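Local coordinates for diguanylate cyclase/phosphodiesterase-domain containing protein (Thermotoga maritima MSB8, PDB 6KHU), which is a putative diguanylate cyclase with a GGDEF-family domain whose signature motif is degenerate, so synthesis of cyclic di-GMP is uncertain, at residues A[35-40]-A[49-54]; A[92-97]-A[105-110]. All blocks are in the same frame, centred on the assembly; numbering follows the deposited sequence.

Interaction 1 (A[35-40]-A[49-54]); sequences VKTKVS and MKIGKI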
loop_
_atom_site.group_PDB
_atom_site.type_symbol
_atom_site.label_atom_id
_atom_site.label_comp_id
_atom_site.label_asym_id
_atom_site.label_seq_id
_atom_site.Cartn_x
_atom_site.Cartn_y
_atom_site.Cartn_z
ATOM N N VAL A 35 -1.245 -4.986 -1.483
ATOM C CA VAL A 35 -1.425 -5.726 -2.732
ATOM C C VAL A 35 -0.587 -7.001 -2.658
ATOM O O VAL A 35 0.638 -6.935 -2.516
ATOM C CB VAL A 35 -1.033 -4.892 -3.967
ATOM C CG1 VAL A 35 -1.168 -5.729 -5.242
ATOM C CG2 VAL A 35 -1.896 -3.639 -4.066
ATOM N N LYS A 36 -1.240 -8.155 -2.736
ATOM C CA LYS A 36 -0.548 -9.436 -2.775
ATOM C C LYS A 36 -0.660 -10.023 -4.175
ATOM O O LYS A 36 -1.767 -10.148 -4.708
ATOM C CB LYS A 36 -1.121 -10.418 -1.747
ATOM C CG LYS A 36 -0.466 -11.800 -1.818
ATOM C CD LYS A 36 -0.761 -12.648 -0.585
ATOM C CE LYS A 36 -0.223 -14.060 -0.782
ATOM N NZ LYS A 36 -0.457 -14.945 0.392
ATOM N N THR A 37 0.482 -10.367 -4.769
ATOM C CA THR A 37 0.507 -11.013 -6.074
ATOM C C THR A 37 0.398 -12.515 -5.901
ATOM O O THR A 37 1.055 -13.105 -5.032
ATOM C CB THR A 37 1.789 -10.694 -6.843
ATOM O OG1 THR A 37 2.929 -11.073 -6.058
ATOM C CG2 THR A 37 1.863 -9.228 -7.146
ATOM N N LYS A 38 -0.422 -13.130 -6.741
ATOM C CA LYS A 38 -0.681 -14.563 -6.676
ATOM C C LYS A 38 -0.443 -15.152 -8.069
ATOM O O LYS A 38 -1.371 -15.598 -8.743
ATOM C CB LYS A 38 -2.101 -14.835 -6.157
ATOM C CG LYS A 38 -2.286 -14.424 -4.695
ATOM C CD LYS A 38 -3.740 -14.356 -4.268
ATOM C CE LYS A 38 -3.825 -14.205 -2.748
ATOM N NZ LYS A 38 -5.183 -13.782 -2.270
ATOM N N VAL A 39 0.817 -15.138 -8.501
ATOM C CA VAL A 39 1.202 -15.626 -9.817
ATOM C C VAL A 39 2.214 -16.754 -9.659
ATOM O O VAL A 39 2.762 -16.985 -8.579
ATOM C CB VAL A 39 1.770 -14.512 -10.719
ATOM C CG1 VAL A 39 0.700 -13.465 -10.995
ATOM C CG2 VAL A 39 3.019 -13.894 -10.092
ATOM N N SER A 40 2.459 -17.449 -10.770
ATOM C CA SER A 40 3.405 -18.554 -10.796
ATOM C C SER A 40 4.805 -18.065 -10.443
ATOM O O SER A 40 5.124 -16.877 -10.549
ATOM C CB SER A 40 3.416 -19.213 -12.175
ATOM O OG SER A 40 2.115 -19.224 -12.743
HETATM N N MSE A 49 8.174 -5.977 -10.196
HETATM C CA MSE A 49 8.660 -4.658 -10.560
HETATM C C MSE A 49 7.523 -3.821 -11.170
HETATM O O MSE A 49 7.551 -2.590 -11.100
HETATM C CB MSE A 49 9.862 -4.766 -11.506
HETATM C CG MSE A 49 11.213 -4.968 -10.773
HETATM SE SE MSE A 49 12.737 -5.569 -11.981
HETATM C CE MSE A 49 11.859 -7.073 -12.884
ATOM N N LYS A 50 6.499 -4.494 -11.712
ATOM C CA LYS A 50 5.386 -3.787 -12.349
ATOM C C LYS A 50 4.398 -3.238 -11.324
ATOM O O LYS A 50 3.980 -2.077 -11.411
ATOM C CB LYS A 50 4.661 -4.711 -13.328
ATOM C CG LYS A 50 5.390 -4.900 -14.643
ATOM C CD LYS A 50 4.626 -5.831 -15.579
ATOM C CE LYS A 50 5.552 -6.397 -16.660
ATOM N NZ LYS A 50 4.808 -7.116 -17.739
ATOM N N ILE A 51 3.987 -4.066 -10.363
ATOM C CA ILE A 51 3.103 -3.561 -9.324
ATOM C C ILE A 51 3.847 -2.574 -8.434
ATOM O O ILE A 51 3.258 -1.596 -7.954
ATOM C CB ILE A 51 2.491 -4.736 -8.543
ATOM C CG1 ILE A 51 1.473 -5.435 -9.437
ATOM C CG2 ILE A 51 1.822 -4.269 -7.252
ATOM C CD1 ILE A 51 1.384 -6.898 -9.216
ATOM N N GLY A 52 5.153 -2.773 -8.243
ATOM C CA GLY A 52 5.941 -1.794 -7.510
ATOM C C GLY A 52 5.874 -0.413 -8.136
ATOM O O GLY A 52 5.613 0.586 -7.454
ATOM N N LYS A 53 6.084 -0.341 -9.452
ATOM C CA LYS A 53 5.990 0.934 -10.154
ATOM C C LYS A 53 4.586 1.518 -10.050
ATOM O O LYS A 53 4.423 2.737 -9.912
ATOM C CB LYS A 53 6.376 0.751 -11.619
ATOM C CG LYS A 53 7.839 1.046 -11.936
ATOM C CD LYS A 53 8.296 0.221 -13.132
ATOM C CE LYS A 53 9.178 1.025 -14.050
ATOM N NZ LYS A 53 8.777 0.801 -15.467
ATOM N N ILE A 54 3.563 0.663 -10.126
ATOM C CA ILE A 54 2.179 1.136 -10.079
ATOM C C ILE A 54 1.900 1.816 -8.743
ATOM O O ILE A 54 1.308 2.902 -8.686
ATOM C CB ILE A 54 1.205 -0.031 -10.328
ATOM C CG1 ILE A 54 1.212 -0.446 -11.805
ATOM C CG2 ILE A 54 -0.202 0.331 -9.847
ATOM C CD1 ILE A 54 0.484 -1.766 -12.057
#

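Interaction 2 (A[92-97]-A[105-110]); sequences RIKNHI and YSIAYK. With ZN (zinc ion), chain C.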
loop_
_atom_site.group_PDB
_atom_site.type_symbol
_atom_site.label_atom_id
_atom_site.label_comp_id
_atom_site.label_asym_id
_atom_site.label_seq_id
_atom_site.Cartn_x
_atom_site.Cartn_y
_atom_site.Cartn_z
ATOM N N ARG A 92 -7.799 3.031 -9.292
ATOM C CA ARG A 92 -6.684 3.363 -10.172
ATOM C C ARG A 92 -5.640 2.253 -10.166
ATOM O O ARG A 92 -5.142 1.857 -11.227
ATOM C CB ARG A 92 -6.056 4.705 -9.762
ATOM C CG ARG A 92 -6.872 5.938 -10.164
ATOM C CD ARG A 92 -6.441 7.191 -9.394
ATOM N NE ARG A 92 -5.045 7.538 -9.652
ATOM C CZ ARG A 92 -4.262 8.211 -8.811
ATOM N NH1 ARG A 92 -2.998 8.473 -9.145
ATOM N NH2 ARG A 92 -4.734 8.627 -7.638
ATOM N N ILE A 93 -5.305 1.728 -8.984
ATOM C CA ILE A 93 -4.354 0.620 -8.914
ATOM C C ILE A 93 -4.882 -0.574 -9.709
ATOM O O ILE A 93 -4.153 -1.186 -10.507
ATOM C CB ILE A 93 -4.060 0.244 -7.450
ATOM C CG1 ILE A 93 -3.370 1.410 -6.718
ATOM C CG2 ILE A 93 -3.214 -1.038 -7.395
ATOM C CD1 ILE A 93 -3.471 1.324 -5.215
ATOM N N LYS A 94 -6.170 -0.899 -9.526
ATOM C CA LYS A 94 -6.765 -2.037 -10.234
ATOM C C LYS A 94 -6.743 -1.826 -11.745
ATOM O O LYS A 94 -6.393 -2.745 -12.498
ATOM C CB LYS A 94 -8.200 -2.271 -9.746
ATOM C CG LYS A 94 -8.285 -2.724 -8.269
ATOM C CD LYS A 94 -9.544 -3.553 -7.971
ATOM C CE LYS A 94 -10.792 -2.682 -7.976
ATOM N NZ LYS A 94 -11.983 -3.389 -7.405
ATOM N N ASN A 95 -7.089 -0.616 -12.196
ATOM C CA ASN A 95 -7.045 -0.284 -13.621
ATOM C C ASN A 95 -5.646 -0.464 -14.200
ATOM O O ASN A 95 -5.494 -0.969 -15.317
ATOM C CB ASN A 95 -7.513 1.154 -13.848
ATOM C CG ASN A 95 -9.006 1.329 -13.618
ATOM O OD1 ASN A 95 -9.730 0.358 -13.445
ATOM N ND2 ASN A 95 -9.465 2.579 -13.630
ATOM N N HIS A 96 -4.612 -0.051 -13.466
ATOM C CA HIS A 96 -3.251 -0.249 -13.971
ATOM C C HIS A 96 -2.903 -1.728 -14.054
ATOM O O HIS A 96 -2.300 -2.176 -15.040
ATOM C CB HIS A 96 -2.240 0.494 -13.103
ATOM C CG HIS A 96 -2.199 1.970 -13.362
ATOM N ND1 HIS A 96 -3.232 2.814 -13.013
ATOM C CD2 HIS A 96 -1.262 2.745 -13.959
ATOM C CE1 HIS A 96 -2.935 4.047 -13.386
ATOM N NE2 HIS A 96 -1.743 4.034 -13.962
ATOM N N ILE A 97 -3.258 -2.502 -13.026
ATOM C CA ILE A 97 -3.016 -3.940 -13.080
ATOM C C ILE A 97 -3.846 -4.570 -14.197
ATOM O O ILE A 97 -3.379 -5.480 -14.894
ATOM C CB ILE A 97 -3.294 -4.584 -11.708
ATOM C CG1 ILE A 97 -2.520 -3.843 -10.613
ATOM C CG2 ILE A 97 -2.905 -6.059 -11.717
ATOM C CD1 ILE A 97 -2.703 -4.413 -9.226
ATOM N N TYR A 105 -4.167 -11.164 -8.329
ATOM C CA TYR A 105 -3.785 -10.417 -7.138
ATOM C C TYR A 105 -5.008 -10.209 -6.259
ATOM O O TYR A 105 -6.153 -10.372 -6.691
ATOM C CB TYR A 105 -3.169 -9.058 -7.507
ATOM C CG TYR A 105 -4.212 -8.110 -8.048
ATOM C CD1 TYR A 105 -4.685 -8.236 -9.356
ATOM C CD2 TYR A 105 -4.744 -7.104 -7.254
ATOM C CE1 TYR A 105 -5.657 -7.388 -9.844
ATOM C CE2 TYR A 105 -5.708 -6.248 -7.735
ATOM C CZ TYR A 105 -6.159 -6.390 -9.029
ATOM O OH TYR A 105 -7.124 -5.532 -9.502
ATOM N N SER A 106 -4.743 -9.816 -5.016
ATOM C CA SER A 106 -5.761 -9.345 -4.088
ATOM C C SER A 106 -5.339 -7.982 -3.561
ATOM O O SER A 106 -4.147 -7.729 -3.351
ATOM C CB SER A 106 -5.954 -10.321 -2.919
ATOM O OG SER A 106 -6.316 -11.615 -3.379
ATOM N N ILE A 107 -6.310 -7.103 -3.350
ATOM C CA ILE A 107 -6.022 -5.753 -2.888
ATOM C C ILE A 107 -6.978 -5.434 -1.751
ATOM O O ILE A 107 -8.130 -5.878 -1.743
ATOM C CB ILE A 107 -6.144 -4.713 -4.029
ATOM C CG1 ILE A 107 -5.782 -3.301 -3.548
ATOM C CG2 ILE A 107 -7.545 -4.711 -4.600
ATOM C CD1 ILE A 107 -5.521 -2.314 -4.705
ATOM N N ALA A 108 -6.492 -4.667 -0.780
ATOM C CA ALA A 108 -7.320 -4.242 0.341
ATOM C C ALA A 108 -6.749 -2.947 0.902
ATOM O O ALA A 108 -5.572 -2.636 0.701
ATOM C CB ALA A 108 -7.394 -5.329 1.421
ATOM N N TYR A 109 -7.595 -2.170 1.585
ATOM C CA TYR A 109 -7.129 -0.929 2.191
ATOM C C TYR A 109 -7.847 -0.667 3.509
ATOM O O TYR A 109 -8.968 -1.135 3.729
ATOM C CB TYR A 109 -7.291 0.275 1.234
ATOM C CG TYR A 109 -8.722 0.661 0.924
ATOM C CD1 TYR A 109 -9.450 1.462 1.790
ATOM C CD2 TYR A 109 -9.338 0.233 -0.248
ATOM C CE1 TYR A 109 -10.757 1.822 1.509
ATOM C CE2 TYR A 109 -10.649 0.587 -0.540
ATOM C CZ TYR A 109 -11.348 1.382 0.346
ATOM O OH TYR A 109 -12.645 1.744 0.066
ATOM N N LYS A 110 -7.178 0.091 4.385
ATOM C CA LYS A 110 -7.728 0.532 5.662
ATOM C C LYS A 110 -7.423 2.015 5.805
ATOM O O LYS A 110 -6.271 2.422 5.637
ATOM C CB LYS A 110 -7.122 -0.241 6.831
ATOM C CG LYS A 110 -7.528 -1.696 6.913
ATOM C CD LYS A 110 -8.887 -1.846 7.550
ATOM C CE LYS A 110 -9.336 -3.306 7.565
ATOM N NZ LYS A 110 -10.602 -3.455 8.339
HETATM ZN ZN ZN C . -0.836 5.740 -14.571
HETATM O O HOH W 1 -7.068 -5.360 -12.039
#

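Interaction 1 (A[35-40]-A[49-54])
Ile-51 of helix 41-57 reaches down to strand 30-37 and packs its CG2 against Val-35, with its CD1 directed toward Thr-37; both strand residues project toward the helix from the same face of the strand. The well-defined part of the contact is the Val-35 pair: CG1 of Val-35 meets CG2 of Ile-51 at 3.9 Å, methyl to methyl, as the two branched side chains pass at a slant. Both methyls owe their place to the first torsion, for Val-35 CG1 lies anti to its backbone N (chi1 177°) and Ile-51 CG2 does likewise on the helix. Between Ile-51 CD1 and the methyl CG2 of Thr-37 the modelled separation is too short for two carbons, and the exact fit is doubtful. The hydroxyl of Thr-37 takes no part in this apolar meeting; its OG1 is hydrogen-bonded to the backbone O of Asp-72. No hydrogen bond crosses between the segments, and the contact buries a modest 119 Å².

On the loose side the chain leaves the strand as a loop after Thr-37, with Lys-38 exposed but its NZ tied to Ser-106 OG and the carbonyls of Val-130 and Ala-131. Lys-53 and the selenomethionine Met-49 lie on the exposed side of the helix, remote from the strand.

The buried cluster continues past the two segments: Ile-51 also touches Phe-74 of strand 73-79 and Ile-103 of a loop, while Ile-54 packs against helix 86-100. Helix 41-57 thus rests on the sheet beside that helix, with strand 30-37 lying between strands 73-79 and 105-112.

Interaction 2 (A[92-97]-A[105-110])
Helix 86-100 and the edge strand 105-112 that follows it form a helix-strand unit of the GGDEF-type alpha/beta domain, the helix packed on one face of the sheet and running nearly antiparallel to the strand (167° between the segment axes, 10.5 Å apart). Tyr-105 and Ile-107 point from the strand toward Ile-93, Lys-94 and Ile-97. CD1 of Ile-97 sits 3.8 Å from the centroid of the Tyr-105 ring, only 11° off the normal, a CH-pi contact over the middle of one face; its CG2 meets the ring at CE1, 3.6 Å away. A Tyr-105 chi1 of 71° places the ring so that this face meets Ile-97 CD1 and the hydroxyl reaches Lys-94. The aliphatic part of Lys-94 crosses the phenol end at about a right angle, CG lying 3.3 Å from Tyr-105 OH near the ring plane. One water links Tyr-105 OH to the backbone O of Lys-94, donating to the latter at 2.7 Å. A leucine in place of Tyr-105 would probably leave this water without its phenol partner and Ile-97 CD1 without a ring face to rest on. Deeper in, CD1 of Ile-107 touches CG2 of Ile-93 at 3.8 Å, and Ile-93 packs on Ile-54 and Leu-55 of helix 41-57.

His-96, which does not touch the strand, binds the zinc ion together with Glu-57. NE2 holds the metal at 2.0 Å, and ND1 donates to Arg-92 O at 2.8 Å, nearly in the imidazole plane; this bond and the metal together probably fix the ring's rotation.

The interactions follow one another along the chain: interaction 1 closes before interaction 2 opens, and their centres lie about 10 Å apart. Each packs a helix, 41-57 or 86-100, on the same face of one mixed sheet, whose strands 30-37 and 105-112 are neighbours. The strands are joined by the backbone bond from Lys-36 N to Ser-106 O and, beyond it, by Lys-38 NZ, which probably bonds to Ser-106 OG at 2.7 Å. The helices meet where Ile-54 CD1 packs on His-96 CB. The two contacts are thus adjoining parts of the packing of both helices on the sheet, and the zinc ion bridges the helices through Glu-57 and His-96, one ligand from each.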